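Local structure of BH0236 protein (5T7A) at residues D34-I39 with Y98-K104; N45-F51 with W83-N89. The protein probably binds beta-1,3-glucan, as a family 56 carbohydrate-binding module that helps recognise this polysaccharide for hydrolysis. All coordinates share one frame; numbering follows the deposited sequence. Where two conformers were deposited one is given.

Interaction 1 of 2, residues D34-I39 with Y98-K104. With EDO (1,2-ethanediol), chain C.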
loop_
_atom_site.group_PDB
_atom_site.type_symbol
_atom_site.label_atom_id
_atom_site.label_comp_id
_atom_site.label_asym_id
_atom_site.label_seq_id
_atom_site.Cartn_x
_atom_site.Cartn_y
_atom_site.Cartn_z
ATOM N N ASP A 34 13.122 -5.376 3.383
ATOM C CA ASP A 34 11.946 -5.915 4.017
ATOM C C ASP A 34 10.717 -6.101 3.185
ATOM O O ASP A 34 9.820 -6.763 3.639
ATOM C CB ASP A 34 11.553 -5.001 5.184
ATOM C CG ASP A 34 12.504 -5.065 6.354
ATOM O OD1 ASP A 34 13.371 -5.935 6.384
ATOM O OD2 ASP A 34 12.328 -4.268 7.308
ATOM N N TYR A 35 10.625 -5.585 1.960
ATOM C CA TYR A 35 9.345 -5.629 1.205
ATOM C C TYR A 35 9.482 -5.186 -0.255
ATOM O O TYR A 35 10.309 -4.314 -0.621
ATOM C CB TYR A 35 8.290 -4.719 1.868
ATOM C CG TYR A 35 8.642 -3.266 1.956
ATOM C CD1 TYR A 35 8.448 -2.406 0.923
ATOM C CD2 TYR A 35 9.236 -2.749 3.116
ATOM C CE1 TYR A 35 8.804 -1.047 0.976
ATOM C CE2 TYR A 35 9.628 -1.415 3.177
ATOM C CZ TYR A 35 9.429 -0.591 2.090
ATOM O OH TYR A 35 9.789 0.744 2.112
ATOM N N THR A 36 8.532 -5.671 -1.054
ATOM C CA THR A 36 8.151 -5.033 -2.315
ATOM C C THR A 36 6.767 -4.452 -2.056
ATOM O O THR A 36 5.917 -5.146 -1.395
ATOM C CB THR A 36 8.008 -6.019 -3.457
ATOM O OG1 THR A 36 9.240 -6.747 -3.575
ATOM C CG2 THR A 36 7.747 -5.294 -4.746
ATOM N N ALA A 37 6.547 -3.199 -2.460
ATOM C CA ALA A 37 5.238 -2.605 -2.216
ATOM C C ALA A 37 4.882 -1.682 -3.348
ATOM O O ALA A 37 5.757 -1.176 -4.035
ATOM C CB ALA A 37 5.201 -1.823 -0.905
ATOM N N GLY A 38 3.579 -1.452 -3.575
ATOM C CA GLY A 38 3.271 -0.601 -4.686
ATOM C C GLY A 38 1.811 -0.692 -5.085
ATOM O O GLY A 38 0.924 -0.977 -4.275
ATOM N N ILE A 39 1.590 -0.415 -6.371
ATOM C CA ILE A 39 0.256 -0.393 -6.971
ATOM C C ILE A 39 0.171 -1.476 -8.045
ATOM O O ILE A 39 1.059 -1.564 -8.905
ATOM C CB ILE A 39 -0.049 0.965 -7.576
ATOM C CG1 ILE A 39 0.142 2.093 -6.539
ATOM C CG2 ILE A 39 -1.448 0.983 -8.155
ATOM C CD1 ILE A 39 -0.676 2.061 -5.270
ATOM N N TYR A 98 0.752 6.957 -0.104
ATOM C CA TYR A 98 0.536 5.794 0.728
ATOM C C TYR A 98 1.823 5.416 1.415
ATOM O O TYR A 98 2.920 5.597 0.891
ATOM C CB TYR A 98 -0.004 4.610 -0.064
ATOM C CG TYR A 98 0.854 4.150 -1.211
ATOM C CD1 TYR A 98 0.820 4.813 -2.444
ATOM C CD2 TYR A 98 1.656 3.024 -1.121
ATOM C CE1 TYR A 98 1.588 4.413 -3.494
ATOM C CE2 TYR A 98 2.419 2.613 -2.145
ATOM C CZ TYR A 98 2.410 3.266 -3.335
ATOM O OH TYR A 98 3.200 2.823 -4.369
ATOM N N SER A 99 1.669 4.985 2.672
ATOM C CA SER A 99 2.805 4.497 3.478
ATOM C C SER A 99 2.333 3.308 4.258
ATOM O O SER A 99 1.117 3.032 4.283
ATOM C CB SER A 99 3.301 5.553 4.406
ATOM O OG SER A 99 2.241 6.027 5.236
ATOM N N PHE A 100 3.271 2.567 4.842
ATOM C CA PHE A 100 2.933 1.364 5.561
ATOM C C PHE A 100 3.495 1.329 6.953
ATOM O O PHE A 100 4.601 1.834 7.193
ATOM C CB PHE A 100 3.453 0.117 4.811
ATOM C CG PHE A 100 2.995 0.062 3.367
ATOM C CD1 PHE A 100 1.806 -0.522 3.022
ATOM C CD2 PHE A 100 3.794 0.625 2.362
ATOM C CE1 PHE A 100 1.402 -0.577 1.671
ATOM C CE2 PHE A 100 3.392 0.582 1.078
ATOM C CZ PHE A 100 2.197 0.000 0.699
ATOM N N THR A 101 2.789 0.602 7.817
ATOM C CA THR A 101 3.363 0.202 9.094
ATOM C C THR A 101 3.267 -1.326 9.081
ATOM O O THR A 101 2.158 -1.856 9.008
ATOM C CB THR A 101 2.625 0.854 10.286
ATOM O OG1 THR A 101 2.792 2.276 10.255
ATOM C CG2 THR A 101 3.167 0.309 11.599
ATOM N N TYR A 102 4.417 -1.991 9.188
ATOM C CA TYR A 102 4.479 -3.426 9.100
ATOM C C TYR A 102 5.191 -4.035 10.267
ATOM O O TYR A 102 6.146 -3.518 10.781
ATOM C CB TYR A 102 5.184 -3.879 7.821
ATOM C CG TYR A 102 6.566 -3.432 7.632
ATOM C CD1 TYR A 102 6.878 -2.187 7.118
ATOM C CD2 TYR A 102 7.638 -4.329 7.895
ATOM C CE1 TYR A 102 8.215 -1.824 6.930
ATOM C CE2 TYR A 102 8.942 -3.970 7.700
ATOM C CZ TYR A 102 9.254 -2.723 7.191
ATOM O OH TYR A 102 10.549 -2.342 6.997
ATOM N N GLU A 103 4.682 -5.174 10.686
ATOM C CA GLU A 103 5.313 -5.906 11.784
ATOM C C GLU A 103 6.423 -6.805 11.165
ATOM O O GLU A 103 6.292 -7.345 10.036
ATOM C CB GLU A 103 4.265 -6.741 12.442
ATOM C CG GLU A 103 4.710 -7.441 13.720
ATOM C CD GLU A 103 5.280 -8.812 13.497
ATOM O OE1 GLU A 103 5.191 -9.404 12.394
ATOM O OE2 GLU A 103 5.860 -9.333 14.498
ATOM N N LYS A 104 7.502 -6.997 11.897
ATOM C CA LYS A 104 8.542 -7.941 11.463
ATOM C C LYS A 104 9.236 -8.483 12.703
ATOM O O LYS A 104 9.985 -7.781 13.329
ATOM C CB LYS A 104 9.581 -7.257 10.554
ATOM C CG LYS A 104 10.708 -8.194 10.061
ATOM C CD LYS A 104 11.651 -7.591 9.024
ATOM C CE LYS A 104 12.640 -6.640 9.700
ATOM N NZ LYS A 104 13.967 -6.593 9.060
HETATM C C1 EDO C . 13.636 -2.935 10.041
HETATM O O1 EDO C . 14.212 -3.552 8.827
HETATM C C2 EDO C . 14.657 -1.954 10.539
HETATM O O2 EDO C . 15.740 -2.652 11.084
#
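D34 meets Y102 and K104 through its carboxylate. The hydroxyl of Y102 donates to D34, OH to OD2 2.6 Å, D34 OD2 accepting through its anti lone pair, with the carboxylate plane turned 81° from the ring. K104 closes a salt bridge on the other oxygen, NZ to OD1 2.8 Å, arriving on the syn side but 24° out of plane; its chain leaves the backbone extended and bends at its last two torsions, bringing NZ to the carboxylate. A 1,2-ethanediol, probably from the crystallisation liquor, joins both partners: its O1 donates to D34 OD2 and accepts from K104 NZ.

The edge of Y35 is directed at the face of Y102 in an offset edge-to-face pair, centroids 5.6 Å apart. In both residues CB points toward the other strand and CG sits between the backbone N and the carbonyl carbon (chi1 about 60°).

A37 CB rests 3.6 Å from F100 CE2, while I39 CD1 lies over a face of Y98 in a CH-pi contact, 4.1 Å from the ring centroid. The Y98 hydroxyl approaches the backbone at G38, OH to CA 3.4 Å.

The axes of strands 35-39 and 98-103 come no closer than 9.0 Å, so the strands face one another through side chains, as in a beta-sandwich core, with a charged network closing one end around a carboxylate whose anionic form the lysine probably favours.

Interaction 2 of 2, residues N45-F51 with W83-N89; sequences NEVTIFF and WERVVEN
I49 and V87 form the apolar centre of this antiparallel pair: I49 CD1 reaches V87 CG2 at 3.8 Å, the two side chains meeting at a slant. V47 lies side by side with V87, CG2 to CB 4.1 Å. These residues share a sheet face with F51, whose CB is near that of W83; the indole presents its edge to F51 O. R85 lies on the same face, but its guanidinium runs off to a cation-pi contact with Y74.

On the other face V86 CG1 packs against the E46 carboxylate, 3.6 Å from CD, and V86 CG2 touches T48 OG1. With OG1 beside the backbone N (chi1 -65°), T48 turns its CG2 methyl anti to that N, and CG2 meets E84 CB at 3.9 Å. E84 forms salt bridges with R40 and R79.

Between the faces, V47, I49 and F51 each exchange two backbone hydrogen bonds with V87, R85 and W83. At the exposed N45 and N89 end, N89 N donates almost straight to N45 O, 2.9 Å, at 176°, yet from above the carbonyl plane. E46 OE1 and E88 OE2 stand 4.6 Å apart, which may raise the proton affinity of one. The ladder therefore joins the strands by main-chain bonds, with an inner face of aliphatic and aromatic side chains and a mixed outer face, on which E46, T48, E84 and E88 stand beside V86 and F50.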
loop_
_atom_site.group_PDB
_atom_site.type_symbol
_atom_site.label_atom_id
_atom_site.label_comp_id
_atom_site.label_asym_id
_atom_site.label_seq_id
_atom_site.Cartn_x
_atom_site.Cartn_y
_atom_site.Cartn_z
ATOM N N ASN A 45 -11.985 1.365 -12.344
ATOM C CA ASN A 45 -12.641 1.805 -11.109
ATOM C C ASN A 45 -11.881 1.438 -9.858
ATOM O O ASN A 45 -12.440 1.540 -8.739
ATOM C CB ASN A 45 -14.077 1.313 -11.072
ATOM C CG ASN A 45 -14.232 -0.209 -10.940
ATOM O OD1 ASN A 45 -13.327 -0.962 -10.537
ATOM N ND2 ASN A 45 -15.448 -0.674 -11.242
ATOM N N GLU A 46 -10.663 0.881 -10.009
ATOM C CA GLU A 46 -9.929 0.506 -8.771
ATOM C C GLU A 46 -8.469 0.283 -9.044
ATOM O O GLU A 46 -8.045 0.093 -10.164
ATOM C CB GLU A 46 -10.478 -0.712 -8.079
ATOM C CG GLU A 46 -10.195 -2.024 -8.701
ATOM C CD GLU A 46 -10.731 -3.218 -7.916
ATOM O OE1 GLU A 46 -11.900 -3.217 -7.505
ATOM O OE2 GLU A 46 -9.970 -4.189 -7.724
ATOM N N VAL A 47 -7.674 0.402 -7.973
ATOM C CA VAL A 47 -6.271 -0.066 -7.983
ATOM C C VAL A 47 -6.112 -0.815 -6.720
ATOM O O VAL A 47 -6.889 -0.632 -5.734
ATOM C CB VAL A 47 -5.206 1.066 -8.057
ATOM C CG1 VAL A 47 -5.500 2.021 -9.229
ATOM C CG2 VAL A 47 -5.141 1.876 -6.780
ATOM N N THR A 48 -5.057 -1.656 -6.655
ATOM C CA THR A 48 -4.741 -2.365 -5.419
ATOM C C THR A 48 -3.395 -1.919 -4.900
ATOM O O THR A 48 -2.403 -2.010 -5.595
ATOM C CB THR A 48 -4.749 -3.881 -5.603
ATOM O OG1 THR A 48 -6.106 -4.288 -5.913
ATOM C CG2 THR A 48 -4.284 -4.582 -4.317
ATOM N N ILE A 49 -3.372 -1.433 -3.668
ATOM C CA ILE A 49 -2.079 -1.222 -2.960
ATOM C C ILE A 49 -1.660 -2.556 -2.420
ATOM O O ILE A 49 -2.446 -3.241 -1.711
ATOM C CB ILE A 49 -2.195 -0.246 -1.780
ATOM C CG1 ILE A 49 -2.721 1.129 -2.258
ATOM C CG2 ILE A 49 -0.831 -0.032 -1.126
ATOM C CD1 ILE A 49 -3.096 2.070 -1.140
ATOM N N PHE A 50 -0.408 -2.947 -2.704
ATOM C CA PHE A 50 0.075 -4.233 -2.220
ATOM C C PHE A 50 1.345 -4.029 -1.427
ATOM O O PHE A 50 2.115 -3.120 -1.658
ATOM C CB PHE A 50 0.319 -5.237 -3.315
ATOM C CG PHE A 50 1.551 -4.974 -4.157
ATOM C CD1 PHE A 50 1.492 -4.065 -5.213
ATOM C CD2 PHE A 50 2.762 -5.595 -3.884
ATOM C CE1 PHE A 50 2.606 -3.845 -6.014
ATOM C CE2 PHE A 50 3.911 -5.359 -4.658
ATOM C CZ PHE A 50 3.836 -4.496 -5.735
ATOM N N PHE A 51 1.570 -4.962 -0.527
ATOM C CA PHE A 51 2.780 -4.998 0.342
ATOM C C PHE A 51 3.174 -6.465 0.532
ATOM O O PHE A 51 2.397 -7.278 1.045
ATOM C CB PHE A 51 2.458 -4.331 1.678
ATOM C CG PHE A 51 3.667 -4.171 2.604
ATOM C CD1 PHE A 51 4.417 -3.007 2.561
ATOM C CD2 PHE A 51 4.057 -5.204 3.453
ATOM C CE1 PHE A 51 5.536 -2.831 3.364
ATOM C CE2 PHE A 51 5.141 -5.034 4.239
ATOM C CZ PHE A 51 5.890 -3.890 4.193
ATOM N N TRP A 83 -0.136 -8.585 1.344
ATOM C CA TRP A 83 -1.143 -7.751 2.027
ATOM C C TRP A 83 -1.672 -6.755 0.991
ATOM O O TRP A 83 -0.926 -6.154 0.206
ATOM C CB TRP A 83 -0.571 -7.066 3.202
ATOM C CG TRP A 83 -0.043 -7.975 4.242
ATOM C CD1 TRP A 83 1.127 -8.703 4.216
ATOM C CD2 TRP A 83 -0.699 -8.333 5.454
ATOM N NE1 TRP A 83 1.233 -9.441 5.344
ATOM C CE2 TRP A 83 0.103 -9.281 6.093
ATOM C CE3 TRP A 83 -1.893 -7.950 6.054
ATOM C CZ2 TRP A 83 -0.238 -9.813 7.327
ATOM C CZ3 TRP A 83 -2.221 -8.530 7.284
ATOM C CH2 TRP A 83 -1.382 -9.438 7.876
ATOM N N GLU A 84 -2.983 -6.550 0.994
ATOM C CA GLU A 84 -3.640 -5.739 -0.043
ATOM C C GLU A 84 -4.652 -4.784 0.526
ATOM O O GLU A 84 -5.284 -5.084 1.570
ATOM C CB GLU A 84 -4.404 -6.628 -1.006
ATOM C CG GLU A 84 -3.467 -7.506 -1.781
ATOM C CD GLU A 84 -4.157 -8.491 -2.735
ATOM O OE1 GLU A 84 -5.179 -9.145 -2.307
ATOM O OE2 GLU A 84 -3.608 -8.670 -3.863
ATOM N N ARG A 85 -4.807 -3.657 -0.157
ATOM C CA ARG A 85 -5.910 -2.732 0.081
ATOM C C ARG A 85 -6.354 -2.210 -1.302
ATOM O O ARG A 85 -5.601 -1.556 -2.000
ATOM C CB ARG A 85 -5.526 -1.605 1.007
ATOM C CG ARG A 85 -6.576 -0.521 1.139
ATOM C CD ARG A 85 -7.695 -0.913 2.020
ATOM N NE ARG A 85 -8.758 0.112 1.926
ATOM C CZ ARG A 85 -9.897 -0.043 2.579
ATOM N NH1 ARG A 85 -10.047 -1.088 3.379
ATOM N NH2 ARG A 85 -10.856 0.872 2.425
ATOM N N VAL A 86 -7.628 -2.396 -1.607
ATOM C CA VAL A 86 -8.233 -1.869 -2.838
ATOM C C VAL A 86 -8.677 -0.425 -2.595
ATOM O O VAL A 86 -9.305 -0.108 -1.577
ATOM C CB VAL A 86 -9.411 -2.788 -3.303
ATOM C CG1 VAL A 86 -10.107 -2.205 -4.526
ATOM C CG2 VAL A 86 -8.933 -4.182 -3.644
ATOM N N VAL A 87 -8.299 0.456 -3.485
ATOM C CA VAL A 87 -8.709 1.837 -3.457
ATOM C C VAL A 87 -9.605 2.027 -4.660
ATOM O O VAL A 87 -9.186 1.843 -5.815
ATOM C CB VAL A 87 -7.538 2.785 -3.549
ATOM C CG1 VAL A 87 -8.022 4.229 -3.548
ATOM C CG2 VAL A 87 -6.631 2.548 -2.368
ATOM N N GLU A 88 -10.871 2.342 -4.350
ATOM C CA GLU A 88 -11.891 2.444 -5.430
ATOM C C GLU A 88 -12.111 3.857 -5.881
ATOM O O GLU A 88 -11.883 4.830 -5.150
ATOM C CB GLU A 88 -13.227 1.828 -4.984
ATOM C CG GLU A 88 -13.137 0.387 -4.557
ATOM C CD GLU A 88 -14.483 -0.190 -4.241
ATOM O OE1 GLU A 88 -15.006 0.118 -3.153
ATOM O OE2 GLU A 88 -15.013 -0.911 -5.106
ATOM N N ASN A 89 -12.463 3.987 -7.151
ATOM C CA ASN A 89 -12.880 5.243 -7.761
ATOM C C ASN A 89 -11.934 6.394 -7.881
ATOM O O ASN A 89 -12.373 7.540 -7.902
ATOM C CB ASN A 89 -14.244 5.660 -7.180
ATOM C CG ASN A 89 -15.266 4.586 -7.387
ATOM O OD1 ASN A 89 -15.939 4.150 -6.444
ATOM N ND2 ASN A 89 -15.319 4.063 -8.633
#

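Overall arrangement
Interaction 1 spans the interior from strand 35-40 to strand 95-103, whereas interaction 2 pairs neighbouring strands within the sheet; their centres lie 13 Å apart. Strand 35-40 adjoins strand 46-53, and the two contacts meet directly: F50 N lies 2.9 Å from G38 O, a probable hydrogen bond. F51 links the interiors, its ring stacking with Y35 (CE1 3.4 Å from Y35 CG) and also meeting F100 and Y102. I49 likewise touches I39, Y98 and F100, and through these side chains of F51 and I49 both contacts share one all-beta core. Along the chain, interaction 2 is nested within the loop closed by interaction 1.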